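Local coordinates for protein ADP-ribosyltransferase (Staphylococcus aureus, PDB 1OJQ) that transfers the ADP-ribose part of NAD+ to a protein substrate, probably a Rho-type GTPase as for related C3 exoenzymes, at residues 97-100 against 101-104; 138-142 against 143-147; 43-46 against 47-51. All coordinates share one frame; numbering follows the deposited sequence.

Contact 1 of 3, residues 97-100 against 101-104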
ATOM      1  N   GLY A  97       2.650   7.337 -21.223  1.00 12.00           N
ATOM      2  CA  GLY A  97       3.859   7.277 -21.988  1.00  9.05           C
ATOM      3  C   GLY A  97       4.594   5.943 -21.894  1.00 12.00           C
ATOM      4  O   GLY A  97       5.550   5.766 -22.656  1.00 11.47           O
ATOM      5  N   PHE A  98       4.179   5.049 -20.995  1.00 11.22           N
ATOM      6  CA  PHE A  98       4.774   3.714 -20.868  1.00  9.94           C
ATOM      7  C   PHE A  98       3.882   2.745 -21.635  1.00 14.30           C
ATOM      8  O   PHE A  98       2.810   2.371 -21.154  1.00  9.41           O
ATOM      9  CB  PHE A  98       4.948   3.268 -19.417  1.00  9.42           C
ATOM     10  CG  PHE A  98       5.980   2.149 -19.305  1.00  7.63           C
ATOM     11  CD1 PHE A  98       7.325   2.434 -19.441  1.00  9.55           C
ATOM     12  CD2 PHE A  98       5.584   0.840 -19.083  1.00  9.55           C
ATOM     13  CE1 PHE A  98       8.279   1.426 -19.332  1.00 11.43           C
ATOM     14  CE2 PHE A  98       6.534  -0.165 -18.953  1.00 10.39           C
ATOM     15  CZ  PHE A  98       7.880   0.122 -19.080  1.00 10.56           C
ATOM     16  N   THR A  99       4.316   2.374 -22.851  1.00  8.61           N
ATOM     17  CA  THR A  99       3.362   1.755 -23.764  1.00  8.17           C
ATOM     18  C   THR A  99       3.179   0.271 -23.482  1.00  7.53           C
ATOM     19  O   THR A  99       3.945  -0.335 -22.735  1.00  8.35           O
ATOM     20  CB  THR A  99       3.811   1.921 -25.234  1.00  7.36           C
ATOM     21  OG1 THR A  99       4.921   1.046 -25.460  1.00  7.64           O
ATOM     22  CG2 THR A  99       4.296   3.337 -25.464  1.00  7.08           C
ATOM     23  N   ARG A 100       2.148  -0.309 -24.100  1.00  4.26           N
ATOM     24  CA  ARG A 100       2.014  -1.762 -23.995  1.00  5.11           C
ATOM     25  C   ARG A 100       3.272  -2.486 -24.447  1.00  5.19           C
ATOM     26  O   ARG A 100       3.659  -3.503 -23.873  1.00  7.58           O
ATOM     27  CB  ARG A 100       0.836  -2.241 -24.854  1.00  3.94           C
ATOM     28  CG  ARG A 100       0.764  -3.759 -25.000  1.00  8.48           C
ATOM     29  CD  ARG A 100       0.340  -4.390 -23.670  1.00 11.56           C
ATOM     30  NE  ARG A 100       0.302  -5.850 -23.763  1.00 14.12           N
ATOM     31  CZ  ARG A 100       1.300  -6.666 -23.419  1.00 22.50           C
ATOM     32  NH1 ARG A 100       2.464  -6.228 -22.949  1.00 17.79           N
ATOM     33  NH2 ARG A 100       1.155  -7.986 -23.539  1.00 21.66           N
ATOM     34  N   GLU A 101       3.927  -1.975 -25.502  1.00  7.19           N
ATOM     35  CA  GLU A 101       5.151  -2.655 -25.947  1.00  4.68           C
ATOM     36  C   GLU A 101       6.283  -2.439 -24.956  1.00  6.21           C
ATOM     37  O   GLU A 101       7.092  -3.352 -24.775  1.00  8.50           O
ATOM     38  CB  GLU A 101       5.584  -2.199 -27.344  1.00  5.99           C
ATOM     39  CG  GLU A 101       6.636  -3.124 -27.945  1.00  3.03           C
ATOM     40  CD  GLU A 101       6.076  -4.495 -28.295  1.00  8.30           C
ATOM     41  OE1 GLU A 101       6.874  -5.338 -28.765  1.00  9.99           O
ATOM     42  OE2 GLU A 101       4.869  -4.770 -28.129  1.00  9.22           O
ATOM     43  N   ASP A 102       6.356  -1.260 -24.323  1.00  6.13           N
ATOM     44  CA  ASP A 102       7.327  -1.064 -23.252  1.00  7.38           C
ATOM     45  C   ASP A 102       7.139  -2.145 -22.183  1.00  8.09           C
ATOM     46  O   ASP A 102       8.107  -2.761 -21.730  1.00  9.96           O
ATOM     47  CB  ASP A 102       7.235   0.308 -22.594  1.00  3.54           C
ATOM     48  CG  ASP A 102       7.629   1.442 -23.523  1.00 10.10           C
ATOM     49  OD1 ASP A 102       8.443   1.206 -24.444  1.00 11.49           O
ATOM     50  OD2 ASP A 102       7.111   2.563 -23.314  1.00 11.08           O
ATOM     51  N   LEU A 103       5.876  -2.357 -21.814  1.00  6.22           N
ATOM     52  CA  LEU A 103       5.580  -3.357 -20.790  1.00  7.70           C
ATOM     53  C   LEU A 103       5.948  -4.757 -21.258  1.00  4.17           C
ATOM     54  O   LEU A 103       6.468  -5.573 -20.486  1.00  6.89           O
ATOM     55  CB  LEU A 103       4.086  -3.322 -20.461  1.00  9.34           C
ATOM     56  CG  LEU A 103       3.658  -4.071 -19.202  1.00 17.52           C
ATOM     57  CD1 LEU A 103       4.463  -3.595 -18.000  1.00 27.02           C
ATOM     58  CD2 LEU A 103       2.164  -3.879 -18.961  1.00 13.24           C
ATOM     59  N   HIS A 104       5.619  -5.003 -22.536  1.00  7.44           N
ATOM     60  CA  HIS A 104       5.940  -6.315 -23.097  1.00 10.87           C
ATOM     61  C   HIS A 104       7.442  -6.572 -23.044  1.00 11.30           C
ATOM     62  O   HIS A 104       7.893  -7.647 -22.644  1.00 12.08           O
ATOM     63  CB  HIS A 104       5.443  -6.418 -24.542  1.00  5.50           C
ATOM     64  CG  HIS A 104       5.923  -7.661 -25.239  1.00  8.10           C
ATOM     65  ND1 HIS A 104       5.469  -8.921 -24.908  1.00 13.48           N
ATOM     66  CD2 HIS A 104       6.798  -7.817 -26.260  1.00 11.58           C
ATOM     67  CE1 HIS A 104       6.065  -9.804 -25.707  1.00 16.61           C
ATOM     68  NE2 HIS A 104       6.880  -9.161 -26.537  1.00 13.51           N
TER
HETATM   69  O   HOH W   1       3.403  -9.675 -23.133  1.00 30.74           O
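The side chain of D102 folds back across the start of its own helix to meet F98 and T99. With chi1 at -67°, CG sits beside the backbone N and the carboxylate is turned toward the residues just ahead of the helix. CB lies 3.5 Å from the centroid of the F98 ring, almost on the ring normal, a CH-pi contact over one face. The next atom, CG, is 3.4 Å from T99 OG1. At the tip, OD1 lies 3.7 Å from T99 OG1, and OD2 accepts a nearly straight hydrogen bond from T99 N at 2.8 Å, although the donor approaches from above the carboxylate plane. OD2 also forms a salt bridge with K121 of helix 116-126, so one oxygen serves a backbone N-H and a cation, which would probably favour the ionised carboxylate.

T99 returns the bond: its OG1 accepts from D102 N at 2.9 Å. Threonine suits the N-cap because OG1, placed between its own N and carbonyl carbon (chi1 73°), lies ready to accept from a first-turn N-H. The main chain takes over directly, L103 N bonding to T99 O at 2.9 Å. F98, a flat apolar residue, roofs the D102 methylene, its CE2 also lies 4.1 Å from L103 CD1, and it packs on L122 and L125.

On the more exposed side, R100 bends at chi2 so that NH1 comes 3.4 Å from H104 CB, guanidinium and imidazole planes steeply inclined. A water in both planes joins R100 NH2 to H104 ND1. The reciprocal T99 and D102 bonds make a capping box, which begins helix 100-106 and, through F98 and K121, ties it to helix 116-126.

Contact 2 of 3, residues 138-142 against 143-147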
ATOM      1  N   SER A 138      -3.492  -1.284   0.887  1.00  8.13           N
ATOM      2  CA  SER A 138      -2.908  -2.315   1.739  1.00  9.69           C
ATOM      3  C   SER A 138      -1.395  -2.321   1.566  1.00  9.56           C
ATOM      4  O   SER A 138      -0.947  -2.439   0.434  1.00 11.63           O
ATOM      5  CB  SER A 138      -3.479  -3.690   1.383  1.00 11.73           C
ATOM      6  OG  SER A 138      -4.899  -3.652   1.536  1.00 19.08           O
ATOM      7  N   THR A 139      -0.640  -2.197   2.640  1.00  8.62           N
ATOM      8  CA  THR A 139       0.808  -2.076   2.600  1.00  4.83           C
ATOM      9  C   THR A 139       1.381  -2.943   3.707  1.00  7.63           C
ATOM     10  O   THR A 139       0.582  -3.501   4.470  1.00  8.08           O
ATOM     11  CB  THR A 139       1.290  -0.624   2.818  1.00  7.48           C
ATOM     12  OG1 THR A 139       1.070  -0.247   4.196  1.00  6.91           O
ATOM     13  CG2 THR A 139       0.493   0.353   1.963  1.00  9.17           C
ATOM     14  N   GLN A 140       2.700  -3.058   3.796  1.00  5.53           N
ATOM     15  CA  GLN A 140       3.294  -3.833   4.882  1.00  7.20           C
ATOM     16  C   GLN A 140       4.555  -3.159   5.413  1.00  6.32           C
ATOM     17  O   GLN A 140       5.307  -2.475   4.706  1.00  7.36           O
ATOM     18  CB  GLN A 140       3.566  -5.279   4.471  1.00 16.69           C
ATOM     19  CG  GLN A 140       4.432  -5.565   3.282  1.00 13.95           C
ATOM     20  CD  GLN A 140       4.447  -7.015   2.826  1.00 16.06           C
ATOM     21  OE1 GLN A 140       4.072  -7.956   3.536  1.00 11.91           O
ATOM     22  NE2 GLN A 140       4.913  -7.233   1.599  1.00  4.35           N
ATOM     23  N   LEU A 141       4.793  -3.388   6.709  1.00  4.91           N
ATOM     24  CA  LEU A 141       6.001  -2.819   7.321  1.00  8.08           C
ATOM     25  C   LEU A 141       7.277  -3.530   6.906  1.00  7.59           C
ATOM     26  O   LEU A 141       8.349  -2.924   6.845  1.00 11.35           O
ATOM     27  CB  LEU A 141       5.950  -2.895   8.856  1.00 12.01           C
ATOM     28  CG  LEU A 141       5.157  -1.838   9.608  1.00 14.72           C
ATOM     29  CD1 LEU A 141       5.142  -2.196  11.100  1.00 17.65           C
ATOM     30  CD2 LEU A 141       5.700  -0.430   9.378  1.00  8.04           C
ATOM     31  N   VAL A 142       7.193  -4.829   6.652  1.00  9.09           N
ATOM     32  CA  VAL A 142       8.341  -5.633   6.212  1.00  6.14           C
ATOM     33  C   VAL A 142       8.082  -6.128   4.794  1.00  8.18           C
ATOM     34  O   VAL A 142       7.142  -6.886   4.536  1.00  8.48           O
ATOM     35  CB  VAL A 142       8.612  -6.819   7.143  1.00  7.50           C
ATOM     36  CG1 VAL A 142       9.819  -7.633   6.689  1.00 10.42           C
ATOM     37  CG2 VAL A 142       8.827  -6.314   8.571  1.00 10.87           C
ATOM     38  N   SER A 143       8.915  -5.665   3.862  1.00  8.95           N
ATOM     39  CA  SER A 143       8.636  -5.957   2.461  1.00  9.12           C
ATOM     40  C   SER A 143       8.654  -7.462   2.226  1.00  9.81           C
ATOM     41  O   SER A 143       9.645  -8.098   2.602  1.00 10.54           O
ATOM     42  CB  SER A 143       9.668  -5.276   1.556  1.00 13.97           C
ATOM     43  OG  SER A 143       9.379  -5.603   0.201  1.00 13.90           O
ATOM     44  N   GLY A 144       7.619  -8.033   1.637  1.00 10.52           N
ATOM     45  CA  GLY A 144       7.531  -9.443   1.303  1.00 14.88           C
ATOM     46  C   GLY A 144       7.210 -10.385   2.437  1.00 11.69           C
ATOM     47  O   GLY A 144       7.272 -11.620   2.341  1.00 10.91           O
ATOM     48  N   ALA A 145       6.843  -9.840   3.594  1.00  8.21           N
ATOM     49  CA  ALA A 145       6.490 -10.695   4.721  1.00  9.45           C
ATOM     50  C   ALA A 145       5.302 -11.583   4.361  1.00  8.98           C
ATOM     51  O   ALA A 145       4.232 -11.080   4.024  1.00 12.45           O
ATOM     52  CB  ALA A 145       6.167  -9.844   5.943  1.00  9.52           C
ATOM     53  N   ALA A 146       5.518 -12.900   4.447  1.00  9.35           N
ATOM     54  CA  ALA A 146       4.451 -13.863   4.215  1.00  8.55           C
ATOM     55  C   ALA A 146       3.944 -13.812   2.775  1.00 11.93           C
ATOM     56  O   ALA A 146       2.888 -14.405   2.508  1.00 15.76           O
ATOM     57  CB  ALA A 146       3.317 -13.611   5.195  1.00 10.99           C
ATOM     58  N   LEU A 147       4.679 -13.157   1.887  1.00  7.61           N
ATOM     59  CA  LEU A 147       4.264 -13.050   0.495  1.00 10.45           C
ATOM     60  C   LEU A 147       5.370 -13.466  -0.476  1.00 14.25           C
ATOM     61  O   LEU A 147       6.559 -13.261  -0.260  1.00 13.21           O
ATOM     62  CB  LEU A 147       3.799 -11.625   0.174  1.00  9.86           C
ATOM     63  CG  LEU A 147       2.488 -11.215   0.862  1.00 14.15           C
ATOM     64  CD1 LEU A 147       2.261  -9.718   0.723  1.00 24.26           C
ATOM     65  CD2 LEU A 147       1.319 -12.003   0.291  1.00 13.38           C
TER
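Q140 reaches from the end of strand 137-140 across to G144, A145 and L147, with its CD 3.5 Å from G144 N. Its first torsion (chi1 57°) tucks CG between the backbone N and carbonyl carbon, and the chain then runs extended (chi2 -170°), carrying the amide into the concave side of the following loop. L147 CD1 and the A145 methyl pack against that amide end, and Q178 touches the Q140 side chain.

The loop is two successive type II turns. In the first, A145 N bonds to V142 O at 3.1 Å, the donor standing well above the carbonyl plane. G144 takes the third position with the positive phi that glycine tolerates readily; A146 holds the same place in the second turn, closed by L147 N to G144 O at 3.0 Å. V142 CB meets A145 CB at 4.1 Å, its branched apolar side chain also touching L9 and A12 of helix 9-23. S143 directs OG to E153.

The S138-T139-Q140 sequence is consistent with the STS-type motif of ADP-ribosyltransferases; Q140 and, further along, R150 bind NAD+. Bordered by turn backbone and methyl groups, the amide probably bonds that backbone, which would couple loop shape to NAD+ binding.

Contact 3 of 3, residues 43-46 against 47-51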
ATOM      1  N   ILE A  43     -15.802  -3.567  -1.958  1.00  8.75           N
ATOM      2  CA  ILE A  43     -15.591  -2.187  -1.530  1.00  6.26           C
ATOM      3  C   ILE A  43     -14.673  -1.466  -2.500  1.00  9.02           C
ATOM      4  O   ILE A  43     -14.930  -0.354  -2.950  1.00 12.39           O
ATOM      5  CB  ILE A  43     -15.013  -2.203  -0.101  1.00  6.64           C
ATOM      6  CG1 ILE A  43     -16.087  -2.600   0.918  1.00  9.73           C
ATOM      7  CG2 ILE A  43     -14.316  -0.887   0.243  1.00  7.18           C
ATOM      8  CD1 ILE A  43     -15.528  -3.080   2.237  1.00 13.15           C
ATOM      9  N   ASN A  44     -13.556  -2.126  -2.818  1.00  6.33           N
ATOM     10  CA  ASN A  44     -12.574  -1.518  -3.724  1.00  6.15           C
ATOM     11  C   ASN A  44     -13.174  -1.133  -5.054  1.00  8.80           C
ATOM     12  O   ASN A  44     -13.044  -0.015  -5.548  1.00  9.45           O
ATOM     13  CB  ASN A  44     -11.439  -2.515  -3.927  1.00 11.72           C
ATOM     14  CG  ASN A  44     -10.356  -2.122  -4.900  1.00 16.22           C
ATOM     15  OD1 ASN A  44     -10.461  -1.212  -5.717  1.00 54.95           O
ATOM     16  ND2 ASN A  44      -9.235  -2.868  -4.840  1.00 22.45           N
ATOM     17  N   THR A  45     -13.854  -2.065  -5.726  1.00  9.25           N
ATOM     18  CA  THR A  45     -14.327  -1.734  -7.082  1.00 11.15           C
ATOM     19  C   THR A  45     -15.326  -0.600  -7.123  1.00 10.78           C
ATOM     20  O   THR A  45     -15.160   0.343  -7.907  1.00  9.61           O
ATOM     21  CB  THR A  45     -14.894  -3.022  -7.720  1.00 14.26           C
ATOM     22  OG1 THR A  45     -13.770  -3.912  -7.837  1.00 14.54           O
ATOM     23  CG2 THR A  45     -15.446  -2.744  -9.102  1.00 19.34           C
ATOM     24  N   PRO A  46     -16.380  -0.605  -6.308  1.00  8.13           N
ATOM     25  CA  PRO A  46     -17.283   0.538  -6.325  1.00  9.76           C
ATOM     26  C   PRO A  46     -16.612   1.856  -5.951  1.00 12.04           C
ATOM     27  O   PRO A  46     -16.910   2.948  -6.451  1.00 11.61           O
ATOM     28  CB  PRO A  46     -18.302   0.145  -5.241  1.00 15.99           C
ATOM     29  CG  PRO A  46     -18.257  -1.351  -5.189  1.00 16.66           C
ATOM     30  CD  PRO A  46     -16.802  -1.678  -5.390  1.00 12.20           C
ATOM     31  N   LEU A  47     -15.673   1.823  -5.006  1.00  9.07           N
ATOM     32  CA  LEU A  47     -15.067   3.094  -4.592  1.00  8.38           C
ATOM     33  C   LEU A  47     -14.292   3.664  -5.773  1.00 11.09           C
ATOM     34  O   LEU A  47     -14.325   4.869  -6.013  1.00 10.53           O
ATOM     35  CB  LEU A  47     -14.151   2.882  -3.393  1.00 12.27           C
ATOM     36  CG  LEU A  47     -14.716   3.024  -1.986  1.00 14.28           C
ATOM     37  CD1 LEU A  47     -13.683   2.603  -0.947  1.00  7.80           C
ATOM     38  CD2 LEU A  47     -15.182   4.446  -1.702  1.00  9.97           C
ATOM     39  N   ARG A  48     -13.619   2.774  -6.506  1.00  5.33           N
ATOM     40  CA  ARG A  48     -12.898   3.259  -7.681  1.00  9.38           C
ATOM     41  C   ARG A  48     -13.857   3.794  -8.735  1.00 13.94           C
ATOM     42  O   ARG A  48     -13.690   4.890  -9.283  1.00 12.95           O
ATOM     43  CB  ARG A  48     -12.024   2.144  -8.268  1.00  9.78           C
ATOM     44  CG  ARG A  48     -10.800   1.860  -7.377  1.00  7.28           C
ATOM     45  CD  ARG A  48     -10.037   0.672  -7.955  1.00  9.28           C
ATOM     46  NE  ARG A  48      -8.719   0.512  -7.345  1.00 13.12           N
ATOM     47  CZ  ARG A  48      -7.957  -0.571  -7.481  1.00 21.99           C
ATOM     48  NH1 ARG A  48      -8.370  -1.611  -8.200  1.00 21.63           N
ATOM     49  NH2 ARG A  48      -6.767  -0.633  -6.894  1.00 12.68           N
ATOM     50  N   SER A  49     -14.897   3.014  -9.037  1.00 16.69           N
ATOM     51  CA  SER A  49     -15.882   3.457 -10.008  1.00 13.76           C
ATOM     52  C   SER A  49     -16.491   4.805  -9.647  1.00 13.22           C
ATOM     53  O   SER A  49     -16.795   5.606 -10.532  1.00 14.79           O
ATOM     54  CB  SER A  49     -17.039   2.453 -10.105  1.00 16.35           C
ATOM     55  OG  SER A  49     -16.619   1.243 -10.683  1.00 23.50           O
ATOM     56  N   ALA A  50     -16.690   5.040  -8.358  1.00 13.01           N
ATOM     57  CA  ALA A  50     -17.368   6.242  -7.862  1.00 11.62           C
ATOM     58  C   ALA A  50     -16.405   7.405  -7.698  1.00  8.42           C
ATOM     59  O   ALA A  50     -16.780   8.491  -7.247  1.00  9.95           O
ATOM     60  CB  ALA A  50     -18.037   5.938  -6.525  1.00  7.66           C
ATOM     61  N   ASN A  51     -15.151   7.117  -8.045  1.00 10.41           N
ATOM     62  CA  ASN A  51     -14.078   8.083  -7.835  1.00 13.70           C
ATOM     63  C   ASN A  51     -14.117   8.609  -6.407  1.00 12.81           C
ATOM     64  O   ASN A  51     -13.908   9.793  -6.175  1.00 13.63           O
ATOM     65  CB  ASN A  51     -14.172   9.228  -8.846  1.00 31.00           C
ATOM     66  CG  ASN A  51     -12.924  10.088  -8.895  1.00 44.30           C
ATOM     67  OD1 ASN A  51     -11.816   9.657  -8.568  1.00 42.13           O
ATOM     68  ND2 ASN A  51     -13.086  11.339  -9.312  1.00 50.24           N
TER
HETATM   69  O   HOH W   2     -13.861  -0.096 -10.490  1.00 23.00           O
HETATM   70  O   HOH W   3     -10.858  -2.657  -8.889  1.00 24.62           O
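N44 and R48, one helical turn apart, meet because N44 holds CG anti to its backbone N (chi1 176°) while R48 starts with CG beside its own N (chi1 -73°) and then stretches out as far as NE. The amide thereby stands almost perpendicular to the guanidinium, planes 82° apart, and lies over one of its faces. N44 OD1 is 2.9 Å from R48 NE, but it approaches from above the plane and the angle is too poor for a hydrogen bond. The guanidinium hydrogens serve other partners: NH2 forms a salt bridge with E133, and NH1 donates at 2.8 Å to a water that is weakly linked to T45 OG1.

On the buried side, I43 and L47 run side by side, CG2 to CD1 at 3.7 Å, and two branched aliphatic residues suit this surface packed on Y136 and helix 59-73. P46 has no N-H to give and marks a kink, yet its O still accepts from A50 N at 2.8 Å. T45 O takes S49 N at 2.9 Å and a water shared with S49 OG. After A50, the positive phi of N51 ends helix 41-49 in a Schellman motif.

R48 and E133 both bind NAD+; the amide laid over the arginine, together with the pairing to E133, probably limits its swing and presents an oriented cation to the nucleotide site.

In the fold
All three contacts are local and partly buried, none touches another, and no helix or strand is common to any two. Contact 1 is an outlying helix start, its centre about 23 Å from the centre of the chain; contact 2 lies nearest that centre, at about 9 Å, and contact 3 at about 16 Å on the opposite side. Contact 1 starts a helix through a capping box and contact 3 ends one; contact 2 leaves a strand through turns. Contacts 2 and 3 each contribute an NAD+-binding residue, an amide in one and a guanidinium in the other, while contact 1 merely comes near D90, whose side chain is about 6 Å from that of L103.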